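Local coordinates for amidohydrolase 3 domain-containing protein (Pyrococcus furiosus, PDB 3ICJ), which probably hydrolyses carbon-nitrogen bonds other than peptide bonds, as a metal-dependent amidohydrolase that binds two zinc ions, though its substrate is unknown, at residues R207-N211 against E212-T216; H230-L234 against G235-V239; D275-E279 against L280-K284; I86-G90 against K91-P95; R167-F170 against H171-V174. All blocks are in the same frame, centred on the assembly; numbering follows the deposited sequence.

Contact 1 (R207-N211 against E212-T216); sequences RKIIN and EKILT
The last turns of helix 200-214 widen into a pi-type turn; Ile209, Ile210 and Ile214 meet along this helix end, and Leu215 joins them just past it. Ile209 O accepts twice, from Lys213 N at 2.8 Å in the ordinary helical way and from Ile214 N at 3.2 Å, five residues on. The wide spacing repeats as Leu215 N reaches Ile210 O at 3.0 Å, almost straight at 175°, while the bond from Ile214 N to Ile210 O is weak. Branched aliphatic residues suit this flank, which packs on Leu183 of helix 177-183 and Phe138 of strand 137-142. Ile214 CD1 touches both Ile209 CG2 (3.9 Å) and Ile210 CG1 (4.0 Å), and Ile210 CG2 meets Leu215 CD1. On the exposed flank, Glu212 CB and CG both lie over Lys208 O. Lys208 CG, opposite its backbone N (chi1 178°), sits 3.6 Å from Glu212 OE2; bends at chi3 and chi4 then turn the ammonium toward the carboxylate, in a long salt bridge from Lys208 NZ to Glu212 OE1 at 3.8 Å.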
loop_
_atom_site.group_PDB
_atom_site.type_symbol
_atom_site.label_atom_id
_atom_site.label_comp_id
_atom_site.label_asym_id
_atom_site.label_seq_id
_atom_site.Cartn_x
_atom_site.Cartn_y
_atom_site.Cartn_z
ATOM N N ARG A 207 -3.463 -19.633 2.583
ATOM C CA ARG A 207 -3.703 -18.294 2.079
ATOM C C ARG A 207 -3.674 -18.292 0.558
ATOM O O ARG A 207 -4.534 -17.722 -0.073
ATOM C CB ARG A 207 -2.616 -17.350 2.574
ATOM C CG ARG A 207 -2.811 -16.746 3.934
ATOM C CD ARG A 207 -1.885 -15.543 4.064
ATOM N NE ARG A 207 -1.553 -15.151 5.426
ATOM C CZ ARG A 207 -0.413 -15.448 6.038
ATOM N NH1 ARG A 207 0.504 -16.190 5.432
ATOM N NH2 ARG A 207 -0.190 -15.018 7.275
ATOM N N LYS A 208 -2.659 -18.920 -0.016
ATOM C CA LYS A 208 -2.467 -18.961 -1.467
ATOM C C LYS A 208 -3.678 -19.614 -2.142
ATOM O O LYS A 208 -4.200 -19.072 -3.123
ATOM C CB LYS A 208 -1.170 -19.699 -1.818
ATOM C CG LYS A 208 -0.879 -19.843 -3.316
ATOM C CD LYS A 208 0.231 -20.862 -3.577
ATOM C CE LYS A 208 1.543 -20.192 -3.925
ATOM N NZ LYS A 208 1.576 -19.849 -5.374
ATOM N N ILE A 209 -4.133 -20.748 -1.590
ATOM C CA ILE A 209 -5.285 -21.477 -2.131
ATOM C C ILE A 209 -6.581 -20.659 -1.992
ATOM O O ILE A 209 -7.384 -20.585 -2.927
ATOM C CB ILE A 209 -5.435 -22.905 -1.512
ATOM C CG1 ILE A 209 -4.264 -23.808 -1.940
ATOM C CG2 ILE A 209 -6.736 -23.545 -1.963
ATOM C CD1 ILE A 209 -4.077 -25.067 -1.070
ATOM N N ILE A 210 -6.756 -20.027 -0.839
ATOM C CA ILE A 210 -7.879 -19.117 -0.613
ATOM C C ILE A 210 -7.924 -17.988 -1.660
ATOM O O ILE A 210 -8.955 -17.763 -2.308
ATOM C CB ILE A 210 -7.854 -18.556 0.831
ATOM C CG1 ILE A 210 -8.297 -19.643 1.808
ATOM C CG2 ILE A 210 -8.754 -17.300 0.947
ATOM C CD1 ILE A 210 -7.903 -19.404 3.265
ATOM N N ASN A 211 -6.787 -17.327 -1.858
ATOM C CA ASN A 211 -6.688 -16.188 -2.773
ATOM C C ASN A 211 -6.818 -16.536 -4.254
ATOM O O ASN A 211 -7.396 -15.769 -5.025
ATOM C CB ASN A 211 -5.373 -15.430 -2.558
ATOM C CG ASN A 211 -5.301 -14.738 -1.206
ATOM O OD1 ASN A 211 -6.320 -14.472 -0.563
ATOM N ND2 ASN A 211 -4.084 -14.443 -0.768
ATOM N N GLU A 212 -6.271 -17.680 -4.644
ATOM C CA GLU A 212 -6.225 -18.075 -6.047
ATOM C C GLU A 212 -7.367 -18.995 -6.497
ATOM O O GLU A 212 -7.861 -18.854 -7.616
ATOM C CB GLU A 212 -4.873 -18.717 -6.376
ATOM C CG GLU A 212 -3.687 -17.789 -6.151
ATOM C CD GLU A 212 -2.348 -18.444 -6.456
ATOM O OE1 GLU A 212 -1.345 -17.710 -6.530
ATOM O OE2 GLU A 212 -2.292 -19.682 -6.618
ATOM N N LYS A 213 -7.768 -19.932 -5.638
ATOM C CA LYS A 213 -8.802 -20.914 -5.990
ATOM C C LYS A 213 -10.211 -20.608 -5.457
ATOM O O LYS A 213 -11.170 -20.687 -6.209
ATOM C CB LYS A 213 -8.387 -22.335 -5.575
ATOM C CG LYS A 213 -9.343 -23.412 -6.095
ATOM C CD LYS A 213 -9.081 -24.800 -5.529
ATOM C CE LYS A 213 -10.108 -25.787 -6.087
ATOM N NZ LYS A 213 -9.959 -27.148 -5.515
ATOM N N ILE A 214 -10.330 -20.264 -4.174
ATOM C CA ILE A 214 -11.642 -20.204 -3.493
ATOM C C ILE A 214 -12.406 -18.880 -3.669
ATOM O O ILE A 214 -13.588 -18.884 -4.035
ATOM C CB ILE A 214 -11.499 -20.562 -1.997
ATOM C CG1 ILE A 214 -10.921 -21.971 -1.860
ATOM C CG2 ILE A 214 -12.837 -20.456 -1.271
ATOM C CD1 ILE A 214 -10.168 -22.182 -0.579
ATOM N N LEU A 215 -11.740 -17.756 -3.399
ATOM C CA LEU A 215 -12.324 -16.432 -3.651
ATOM C C LEU A 215 -12.618 -16.216 -5.141
ATOM O O LEU A 215 -11.890 -16.692 -5.996
ATOM C CB LEU A 215 -11.417 -15.327 -3.111
ATOM C CG LEU A 215 -11.173 -15.398 -1.598
ATOM C CD1 LEU A 215 -10.139 -14.369 -1.185
ATOM C CD2 LEU A 215 -12.459 -15.235 -0.800
ATOM N N THR A 216 -13.713 -15.528 -5.438
ATOM C CA THR A 216 -14.159 -15.337 -6.820
ATOM C C THR A 216 -13.865 -13.905 -7.261
ATOM O O THR A 216 -13.454 -13.076 -6.441
ATOM C CB THR A 216 -15.677 -15.604 -6.993
ATOM O OG1 THR A 216 -16.425 -14.609 -6.277
ATOM C CG2 THR A 216 -16.057 -16.999 -6.513
#

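Contact 2 (H230-L234 against G235-V239); sequences HLLSL and GVHSV
Helix 217-233 ends in a Schellman motif at Gly235, where phi turns positive (83°): Val236 N is hydrogen-bonded to Leu231 O at 3.0 Å and Gly235 N to Leu232 O at 2.9 Å, the latter from well above the carbonyl plane. The turn leads into strand 236-244, beside strand 92-102, which carries the zinc ligand His101 and runs on to His103, consistent with the amidohydrolase barrel. Glycine suits the turn because a CB here would collide with Leu234 O. Leu231 touches the strand with CB, 4.1 Å from Val236 CB, and with CD1, 4.0 Å from Val239 CG1. Leu232 crosses His237 at about a right angle, CD2 3.5 Å from Val236 O and 3.9 Å from His237 CD2. A water in the His237 ring plane bridges His237 NE2 and Leu232 O, 2.7 Å from each, donating to the carbonyl. His237 ND1 is hydrogen-bonded to Glu493 OE1. With both ring nitrogens engaged, the imidazole's rotation is probably fixed, and the water gives Leu232 O a second donor beside Gly235 N.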
loop_
_atom_site.group_PDB
_atom_site.type_symbol
_atom_site.label_atom_id
_atom_site.label_comp_id
_atom_site.label_asym_id
_atom_site.label_seq_id
_atom_site.Cartn_x
_atom_site.Cartn_y
_atom_site.Cartn_z
ATOM N N HIS A 230 -13.197 3.240 2.089
ATOM C CA HIS A 230 -12.432 3.542 3.290
ATOM C C HIS A 230 -11.378 4.607 2.974
ATOM O O HIS A 230 -11.272 5.598 3.702
ATOM C CB HIS A 230 -11.802 2.254 3.825
ATOM C CG HIS A 230 -10.913 2.441 5.017
ATOM N ND1 HIS A 230 -11.398 2.677 6.285
ATOM C CD2 HIS A 230 -9.563 2.378 5.135
ATOM C CE1 HIS A 230 -10.389 2.767 7.132
ATOM N NE2 HIS A 230 -9.263 2.598 6.457
ATOM N N LEU A 231 -10.655 4.423 1.867
ATOM C CA LEU A 231 -9.585 5.328 1.467
ATOM C C LEU A 231 -10.084 6.738 1.123
ATOM O O LEU A 231 -9.467 7.738 1.537
ATOM C CB LEU A 231 -8.787 4.750 0.292
ATOM C CG LEU A 231 -7.888 3.580 0.712
ATOM C CD1 LEU A 231 -7.455 2.797 -0.516
ATOM C CD2 LEU A 231 -6.680 4.035 1.519
ATOM N N LEU A 232 -11.191 6.803 0.378
ATOM C CA LEU A 232 -11.827 8.070 0.019
ATOM C C LEU A 232 -12.262 8.885 1.239
ATOM O O LEU A 232 -12.022 10.096 1.280
ATOM C CB LEU A 232 -13.004 7.860 -0.944
ATOM C CG LEU A 232 -12.659 7.471 -2.396
ATOM C CD1 LEU A 232 -13.953 7.155 -3.127
ATOM C CD2 LEU A 232 -11.858 8.560 -3.122
ATOM N N SER A 233 -12.859 8.220 2.236
ATOM C CA SER A 233 -13.247 8.881 3.485
ATOM C C SER A 233 -12.055 9.429 4.258
ATOM O O SER A 233 -12.231 10.310 5.076
ATOM C CB SER A 233 -14.037 7.942 4.402
ATOM O OG SER A 233 -13.138 7.082 5.085
ATOM N N LEU A 234 -10.868 8.874 4.026
ATOM C CA LEU A 234 -9.616 9.376 4.608
ATOM C C LEU A 234 -8.893 10.432 3.742
ATOM O O LEU A 234 -7.803 10.876 4.087
ATOM C CB LEU A 234 -8.664 8.210 4.939
ATOM C CG LEU A 234 -9.193 7.168 5.932
ATOM C CD1 LEU A 234 -8.339 5.931 5.882
ATOM C CD2 LEU A 234 -9.262 7.717 7.369
ATOM N N GLY A 235 -9.497 10.823 2.620
ATOM C CA GLY A 235 -8.913 11.817 1.724
ATOM C C GLY A 235 -7.879 11.318 0.721
ATOM O O GLY A 235 -7.133 12.120 0.157
ATOM N N VAL A 236 -7.833 10.002 0.496
ATOM C CA VAL A 236 -6.904 9.391 -0.456
ATOM C C VAL A 236 -7.662 9.122 -1.758
ATOM O O VAL A 236 -8.648 8.354 -1.782
ATOM C CB VAL A 236 -6.288 8.043 0.092
ATOM C CG1 VAL A 236 -5.321 7.412 -0.921
ATOM C CG2 VAL A 236 -5.607 8.256 1.442
ATOM N N HIS A 237 -7.230 9.767 -2.833
ATOM C CA HIS A 237 -7.933 9.667 -4.124
ATOM C C HIS A 237 -7.160 8.903 -5.197
ATOM O O HIS A 237 -7.682 8.710 -6.290
ATOM C CB HIS A 237 -8.258 11.057 -4.680
ATOM C CG HIS A 237 -9.282 11.820 -3.898
ATOM N ND1 HIS A 237 -9.965 12.889 -4.437
ATOM C CD2 HIS A 237 -9.697 11.722 -2.611
ATOM C CE1 HIS A 237 -10.784 13.393 -3.529
ATOM N NE2 HIS A 237 -10.628 12.712 -2.407
ATOM N N SER A 238 -5.908 8.532 -4.911
ATOM C CA SER A 238 -5.062 7.796 -5.871
ATOM C C SER A 238 -4.174 6.819 -5.117
ATOM O O SER A 238 -3.727 7.124 -4.002
ATOM C CB SER A 238 -4.180 8.749 -6.716
ATOM O OG SER A 238 -4.859 9.934 -7.111
ATOM N N VAL A 239 -3.932 5.645 -5.704
ATOM C CA VAL A 239 -3.161 4.589 -5.054
ATOM C C VAL A 239 -2.243 3.883 -6.040
ATOM O O VAL A 239 -2.567 3.747 -7.225
ATOM C CB VAL A 239 -4.039 3.508 -4.329
ATOM C CG1 VAL A 239 -4.797 4.110 -3.146
ATOM C CG2 VAL A 239 -5.015 2.835 -5.289
HETATM O O HOH W 1 -11.989 12.402 -0.122
#

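Contact 3 (D275-E279 against L280-K284); sequences DKLEE and LNLGK
Residues 275-279 form most of the short helix 274-280. The segment 280-284 leads out of it through a Schellman motif whose C-prime residue, Asn281, has positive phi (52°). Leu277 O is the main acceptor. Leu282 N reaches it at 2.9 Å and Leu280 N at 3.1 Å, from opposite faces of the carbonyl plane, with Leu280 N far out of that plane. The other two bonds are weak: Asn281 N to Glu278 O at 3.3 Å, which completes the motif, and Leu280 N to Lys276 O. Asparagine suits the C-prime place because it tolerates the left-handed backbone better than most residues with a side chain, and its amide is at home on this exposed surface. The reversal at Asn281 sets Leu282 beside Leu277 before the chain runs on. Leu277 is the buried member, also packed on Leu343, with CB only 3.2 Å from Leu282 O and CD2 3.9 Å from Leu282 CD2. In Leu282 a chi1 of 174° puts CG beside the carbonyl carbon and brings the CD2 branch to Leu277 CD2. Three polar residues of the helix bind other parts of the chain: Asp275 and Glu278 form salt bridges with Arg337, and Lys276 with Glu246. The stop is thus hydrophobic as well as polar, one carbonyl holding two amides while the leucine pair across the turn covers apolar surface.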
loop_
_atom_site.group_PDB
_atom_site.type_symbol
_atom_site.label_atom_id
_atom_site.label_comp_id
_atom_site.label_asym_id
_atom_site.label_seq_id
_atom_site.Cartn_x
_atom_site.Cartn_y
_atom_site.Cartn_z
ATOM N N ASP A 275 2.555 -13.339 -19.344
ATOM C CA ASP A 275 2.200 -14.223 -20.445
ATOM C C ASP A 275 0.943 -13.765 -21.208
ATOM O O ASP A 275 0.961 -13.711 -22.434
ATOM C CB ASP A 275 1.996 -15.668 -19.977
ATOM C CG ASP A 275 3.287 -16.371 -19.573
ATOM O OD1 ASP A 275 4.411 -15.916 -19.878
ATOM O OD2 ASP A 275 3.156 -17.423 -18.929
ATOM N N LYS A 276 -0.129 -13.424 -20.481
ATOM C CA LYS A 276 -1.389 -13.016 -21.100
ATOM C C LYS A 276 -1.291 -11.622 -21.719
ATOM O O LYS A 276 -1.846 -11.386 -22.800
ATOM C CB LYS A 276 -2.551 -13.087 -20.094
ATOM C CG LYS A 276 -3.008 -14.516 -19.776
ATOM C CD LYS A 276 -4.113 -14.508 -18.730
ATOM C CE LYS A 276 -4.542 -15.942 -18.407
ATOM N NZ LYS A 276 -5.755 -15.977 -17.535
ATOM N N LEU A 277 -0.551 -10.726 -21.053
ATOM C CA LEU A 277 -0.273 -9.390 -21.600
ATOM C C LEU A 277 0.485 -9.438 -22.943
ATOM O O LEU A 277 0.069 -8.791 -23.913
ATOM C CB LEU A 277 0.448 -8.490 -20.577
ATOM C CG LEU A 277 -0.208 -8.071 -19.252
ATOM C CD1 LEU A 277 0.529 -6.848 -18.659
ATOM C CD2 LEU A 277 -1.668 -7.739 -19.403
ATOM N N GLU A 278 1.557 -10.232 -22.996
ATOM C CA GLU A 278 2.365 -10.424 -24.214
ATOM C C GLU A 278 1.597 -11.025 -25.383
ATOM O O GLU A 278 1.880 -10.701 -26.545
ATOM C CB GLU A 278 3.611 -11.278 -23.916
ATOM C CG GLU A 278 4.591 -10.567 -23.034
ATOM C CD GLU A 278 5.765 -11.411 -22.630
ATOM O OE1 GLU A 278 5.725 -12.649 -22.809
ATOM O OE2 GLU A 278 6.745 -10.824 -22.133
ATOM N N GLU A 279 0.607 -11.869 -25.073
ATOM C CA GLU A 279 -0.222 -12.507 -26.101
ATOM C C GLU A 279 -1.229 -11.545 -26.738
ATOM O O GLU A 279 -1.726 -11.804 -27.831
ATOM C CB GLU A 279 -0.912 -13.784 -25.582
ATOM C CG GLU A 279 -0.005 -15.004 -25.439
ATOM C CD GLU A 279 0.551 -15.494 -26.775
ATOM O OE1 GLU A 279 1.791 -15.640 -26.880
ATOM O OE2 GLU A 279 -0.244 -15.711 -27.720
ATOM N N LEU A 280 -1.484 -10.420 -26.076
ATOM C CA LEU A 280 -2.286 -9.346 -26.660
ATOM C C LEU A 280 -1.463 -8.122 -27.037
ATOM O O LEU A 280 -2.002 -7.182 -27.610
ATOM C CB LEU A 280 -3.395 -8.908 -25.694
ATOM C CG LEU A 280 -4.655 -9.763 -25.637
ATOM C CD1 LEU A 280 -5.421 -9.391 -24.401
ATOM C CD2 LEU A 280 -5.520 -9.571 -26.891
ATOM N N ASN A 281 -0.166 -8.144 -26.709
ATOM C CA ASN A 281 0.694 -6.935 -26.662
ATOM C C ASN A 281 0.094 -5.798 -25.816
ATOM O O ASN A 281 0.290 -4.611 -26.107
ATOM C CB ASN A 281 1.062 -6.459 -28.082
ATOM C CG ASN A 281 2.264 -5.524 -28.117
ATOM O OD1 ASN A 281 3.155 -5.579 -27.264
ATOM N ND2 ASN A 281 2.280 -4.644 -29.113
ATOM N N LEU A 282 -0.636 -6.157 -24.757
ATOM C CA LEU A 282 -1.174 -5.162 -23.836
ATOM C C LEU A 282 -0.136 -4.779 -22.799
ATOM O O LEU A 282 0.347 -5.626 -22.042
ATOM C CB LEU A 282 -2.454 -5.665 -23.153
ATOM C CG LEU A 282 -3.125 -4.834 -22.048
ATOM C CD1 LEU A 282 -3.654 -3.476 -22.526
ATOM C CD2 LEU A 282 -4.253 -5.658 -21.378
ATOM N N GLY A 283 0.214 -3.494 -22.756
ATOM C CA GLY A 283 1.199 -3.046 -21.795
ATOM C C GLY A 283 0.634 -1.875 -21.020
ATOM O O GLY A 283 -0.526 -1.907 -20.581
ATOM N N LYS A 284 1.438 -0.828 -20.899
ATOM C CA LYS A 284 1.007 0.408 -20.240
ATOM C C LYS A 284 -0.270 0.942 -20.902
ATOM O O LYS A 284 -0.349 1.071 -22.130
ATOM C CB LYS A 284 2.128 1.452 -20.253
ATOM C CG LYS A 284 1.817 2.743 -19.466
ATOM C CD LYS A 284 3.074 3.610 -19.329
ATOM C CE LYS A 284 2.747 5.098 -19.185
ATOM N NZ LYS A 284 3.964 5.958 -19.067
#

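Contact 4 (I86-G90 against K91-P95); sequences IDLKG and KFVMP
A type I' beta turn from Leu88 to Lys91 joins strand 84-87 to strand 92-102, and Lys91 folds back over it to Leu88 O. That oxygen accepts from Lys91 N at 3.2 Å and Lys91 NZ at 3.3 Å, from opposite faces of the carbonyl plane, each well out of it. The aliphatic part of Lys91 lines the same oxygen, CB at 3.2 Å from Leu88 O, and a bend at chi4 (70°) brings the ammonium round. A water accepts from Lys91 NZ at 2.8 Å and donates to Lys89 O. Both central residues have positive phi, which favours glycine at Gly90. Ahead of the turn, Asp87 OD1 takes Lys89 N at 3.1 Å on its anti lone pair, an Asx turn, and is hydrogen-bonded to Asn42 ND2. Beneath, Leu88 CD1 meets Val93 CG2 at 3.8 Å, the two side chains at about a right angle and both against Ile45, packing the buried side. Lysine therefore serves Leu88 O twice, through its backbone amide and through an ammonium that would probably stabilise the carbonyl's partial negative charge.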
loop_
_atom_site.group_PDB
_atom_site.type_symbol
_atom_site.label_atom_id
_atom_site.label_comp_id
_atom_site.label_asym_id
_atom_site.label_seq_id
_atom_site.Cartn_x
_atom_site.Cartn_y
_atom_site.Cartn_z
ATOM N N ILE A 86 -18.663 27.559 -5.529
ATOM C CA ILE A 86 -18.562 26.951 -4.192
ATOM C C ILE A 86 -17.819 27.911 -3.268
ATOM O O ILE A 86 -16.611 28.149 -3.440
ATOM C CB ILE A 86 -17.831 25.569 -4.199
ATOM C CG1 ILE A 86 -18.462 24.591 -5.208
ATOM C CG2 ILE A 86 -17.750 24.979 -2.773
ATOM C CD1 ILE A 86 -19.557 23.709 -4.651
ATOM N N ASP A 87 -18.541 28.472 -2.298
ATOM C CA ASP A 87 -17.962 29.426 -1.356
ATOM C C ASP A 87 -17.362 28.654 -0.181
ATOM O O ASP A 87 -18.086 28.070 0.615
ATOM C CB ASP A 87 -19.026 30.432 -0.889
ATOM C CG ASP A 87 -18.428 31.688 -0.262
ATOM O OD1 ASP A 87 -17.473 31.581 0.539
ATOM O OD2 ASP A 87 -18.944 32.791 -0.560
ATOM N N LEU A 88 -16.029 28.649 -0.087
ATOM C CA LEU A 88 -15.324 27.889 0.958
ATOM C C LEU A 88 -15.525 28.437 2.374
ATOM O O LEU A 88 -15.359 27.702 3.348
ATOM C CB LEU A 88 -13.827 27.775 0.634
ATOM C CG LEU A 88 -13.527 27.027 -0.668
ATOM C CD1 LEU A 88 -12.104 27.331 -1.117
ATOM C CD2 LEU A 88 -13.771 25.535 -0.527
ATOM N N LYS A 89 -15.869 29.715 2.466
ATOM C CA LYS A 89 -16.086 30.387 3.733
ATOM C C LYS A 89 -14.884 30.238 4.636
ATOM O O LYS A 89 -15.013 29.858 5.783
ATOM C CB LYS A 89 -17.344 29.861 4.422
ATOM C CG LYS A 89 -18.615 30.057 3.627
ATOM C CD LYS A 89 -19.841 30.062 4.522
ATOM C CE LYS A 89 -21.081 29.691 3.758
ATOM N NZ LYS A 89 -21.686 30.877 3.110
ATOM N N GLY A 90 -13.710 30.534 4.099
ATOM C CA GLY A 90 -12.478 30.522 4.881
ATOM C C GLY A 90 -11.849 29.152 5.086
ATOM O O GLY A 90 -10.809 29.049 5.733
ATOM N N LYS A 91 -12.470 28.103 4.540
ATOM C CA LYS A 91 -11.953 26.740 4.669
ATOM C C LYS A 91 -10.699 26.532 3.831
ATOM O O LYS A 91 -10.369 27.345 2.958
ATOM C CB LYS A 91 -13.010 25.695 4.296
ATOM C CG LYS A 91 -14.034 25.434 5.397
ATOM C CD LYS A 91 -15.011 24.344 4.962
ATOM C CE LYS A 91 -16.336 24.454 5.687
ATOM N NZ LYS A 91 -17.092 25.661 5.239
ATOM N N PHE A 92 -10.010 25.432 4.098
ATOM C CA PHE A 92 -8.755 25.118 3.411
ATOM C C PHE A 92 -8.916 23.995 2.382
ATOM O O PHE A 92 -9.665 23.049 2.602
ATOM C CB PHE A 92 -7.657 24.782 4.426
ATOM C CG PHE A 92 -7.333 25.926 5.367
ATOM C CD1 PHE A 92 -6.271 26.787 5.095
ATOM C CD2 PHE A 92 -8.096 26.151 6.510
ATOM C CE1 PHE A 92 -5.984 27.865 5.947
ATOM C CE2 PHE A 92 -7.808 27.213 7.369
ATOM C CZ PHE A 92 -6.748 28.068 7.086
ATOM N N VAL A 93 -8.239 24.132 1.245
ATOM C CA VAL A 93 -8.196 23.075 0.232
ATOM C C VAL A 93 -6.731 22.617 0.073
ATOM O O VAL A 93 -5.810 23.416 0.235
ATOM C CB VAL A 93 -8.792 23.557 -1.114
ATOM C CG1 VAL A 93 -8.742 22.473 -2.179
ATOM C CG2 VAL A 93 -10.247 24.035 -0.946
ATOM N N MET A 94 -6.524 21.337 -0.232
ATOM C CA MET A 94 -5.174 20.822 -0.576
ATOM C C MET A 94 -5.286 19.667 -1.590
ATOM O O MET A 94 -6.360 19.050 -1.695
ATOM C CB MET A 94 -4.416 20.389 0.713
ATOM C CG MET A 94 -4.932 19.100 1.436
ATOM S SD MET A 94 -3.828 18.464 2.761
ATOM C CE MET A 94 -2.726 17.429 1.786
ATOM N N PRO A 95 -4.191 19.353 -2.332
ATOM C CA PRO A 95 -4.230 18.169 -3.192
ATOM C C PRO A 95 -4.551 16.941 -2.344
ATOM O O PRO A 95 -4.090 16.844 -1.184
ATOM C CB PRO A 95 -2.793 18.083 -3.743
ATOM C CG PRO A 95 -2.262 19.491 -3.625
ATOM C CD PRO A 95 -2.857 19.995 -2.345
HETATM O O HOH W 2 -16.226 27.875 6.764
#

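Contact 5 (R167-F170 against H171-V174); sequences RRCF and HVAV
A hairpin links the antiparallel strands 163-167 and 172-175 through a type I beta turn from Arg167 to Phe170, and the backbone bond from Arg167 N to Val172 O (2.8 Å, 175°) closes the hairpin. Within the turn Phe170 N bonds Arg167 O, and positive phi at Phe170 (65°) steers the chain back. Sulfur supplies the second group of bonds. His171 N donates to Cys169 SG at 3.4 Å, and Arg167 NH1 gives a weak bond to the same sulfur, while Arg167 NE is hydrogen-bonded to Gln144. Cysteine suits this place because its small side chain, with SG set between the backbone N and carbonyl carbon (chi1 45°), can reach the amide two residues on. Val172 N, by contrast, is buried without a polar partner. Apolar contact is modest: Arg167 CB lies 4.0 Å from Val172 CB, and Val172 also packs on Ile197. Across the contact the His171 imidazole turns one face to Cys169 O, 3.7 Å above its plane and over the ring centre, with His171 CD2 3.4 Å from Cys169 CB.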
loop_
_atom_site.group_PDB
_atom_site.type_symbol
_atom_site.label_atom_id
_atom_site.label_comp_id
_atom_site.label_asym_id
_atom_site.label_seq_id
_atom_site.Cartn_x
_atom_site.Cartn_y
_atom_site.Cartn_z
ATOM N N ARG A 167 -4.921 -16.417 14.276
ATOM C CA ARG A 167 -4.468 -16.002 15.599
ATOM C C ARG A 167 -3.951 -14.568 15.579
ATOM O O ARG A 167 -3.724 -13.994 14.514
ATOM C CB ARG A 167 -3.378 -16.946 16.112
ATOM C CG ARG A 167 -3.171 -16.894 17.617
ATOM C CD ARG A 167 -2.009 -17.775 18.045
ATOM N NE ARG A 167 -1.732 -17.659 19.474
ATOM C CZ ARG A 167 -1.051 -16.659 20.024
ATOM N NH1 ARG A 167 -0.574 -15.682 19.265
ATOM N NH2 ARG A 167 -0.846 -16.634 21.334
ATOM N N ARG A 168 -3.768 -13.993 16.764
ATOM C CA ARG A 168 -3.252 -12.635 16.886
ATOM C C ARG A 168 -2.044 -12.422 15.981
ATOM O O ARG A 168 -1.995 -11.464 15.208
ATOM C CB ARG A 168 -2.880 -12.332 18.339
ATOM C CG ARG A 168 -3.915 -11.504 19.084
ATOM C CD ARG A 168 -3.507 -11.280 20.529
ATOM N NE ARG A 168 -2.239 -10.562 20.634
ATOM C CZ ARG A 168 -1.083 -11.130 20.961
ATOM N NH1 ARG A 168 -1.030 -12.430 21.215
ATOM N NH2 ARG A 168 0.021 -10.399 21.032
ATOM N N CYS A 169 -1.069 -13.320 16.081
ATOM C CA CYS A 169 0.223 -13.123 15.435
ATOM C C CYS A 169 0.087 -13.138 13.916
ATOM O O CYS A 169 0.960 -12.645 13.200
ATOM C CB CYS A 169 1.216 -14.198 15.884
ATOM S SG CYS A 169 0.544 -15.877 15.895
ATOM N N PHE A 170 -1.012 -13.704 13.430
ATOM C CA PHE A 170 -1.128 -14.081 11.998
ATOM C C PHE A 170 -0.144 -15.181 11.560
ATOM O O PHE A 170 0.013 -15.434 10.364
ATOM C CB PHE A 170 -1.054 -12.870 11.031
ATOM C CG PHE A 170 -2.190 -11.886 11.179
ATOM C CD1 PHE A 170 -3.363 -12.039 10.441
ATOM C CD2 PHE A 170 -2.075 -10.792 12.038
ATOM C CE1 PHE A 170 -4.419 -11.124 10.571
ATOM C CE2 PHE A 170 -3.124 -9.872 12.178
ATOM C CZ PHE A 170 -4.299 -10.041 11.439
ATOM N N HIS A 171 0.511 -15.834 12.521
ATOM C CA HIS A 171 1.432 -16.936 12.216
ATOM C C HIS A 171 0.732 -18.295 12.317
ATOM O O HIS A 171 1.298 -19.311 11.914
ATOM C CB HIS A 171 2.689 -16.899 13.110
ATOM C CG HIS A 171 3.454 -15.613 13.027
ATOM N ND1 HIS A 171 3.819 -15.039 11.828
ATOM C CD2 HIS A 171 3.920 -14.791 13.996
ATOM C CE1 HIS A 171 4.473 -13.915 12.062
ATOM N NE2 HIS A 171 4.548 -13.743 13.370
ATOM N N VAL A 172 -0.504 -18.293 12.827
ATOM C CA VAL A 172 -1.320 -19.516 13.044
ATOM C C VAL A 172 -2.785 -19.217 12.663
ATOM O O VAL A 172 -3.240 -18.079 12.822
ATOM C CB VAL A 172 -1.271 -20.000 14.544
ATOM C CG1 VAL A 172 -2.108 -21.271 14.765
ATOM C CG2 VAL A 172 0.176 -20.221 15.052
ATOM N N ALA A 173 -3.522 -20.217 12.167
ATOM C CA ALA A 173 -4.957 -20.063 11.948
ATOM C C ALA A 173 -5.722 -21.326 12.335
ATOM O O ALA A 173 -5.163 -22.412 12.302
ATOM C CB ALA A 173 -5.239 -19.699 10.498
ATOM N N VAL A 174 -6.983 -21.168 12.729
ATOM C CA VAL A 174 -7.878 -22.307 12.955
ATOM C C VAL A 174 -9.015 -22.261 11.937
ATOM O O VAL A 174 -9.470 -21.175 11.547
ATOM C CB VAL A 174 -8.391 -22.397 14.444
ATOM C CG1 VAL A 174 -9.344 -21.239 14.792
ATOM C CG2 VAL A 174 -9.043 -23.768 14.745
#

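From the N terminus the five come in the order 4, 5, 1, 2, 3, each closing its own short turn before the next opens; none nest or cross. Contact 4 leads from the four-strand sheet holding strand 84-87 into strand 92-102. Contact 5 turns a hairpin in the six-strand sheet, and contact 1, ending helix 200-214, touches it where Arg207 NH2 packs 3.1 Å from Phe170 O. Helix 217-233 follows and ends in contact 2, whose strand 236-244 neighbours strand 92-102, bringing contacts 2 and 4 to one sheet, nearest atoms about 6 Å apart. Contact 3 ends helix 274-280 at the surface, its centre about 44 Å from that of contact 4.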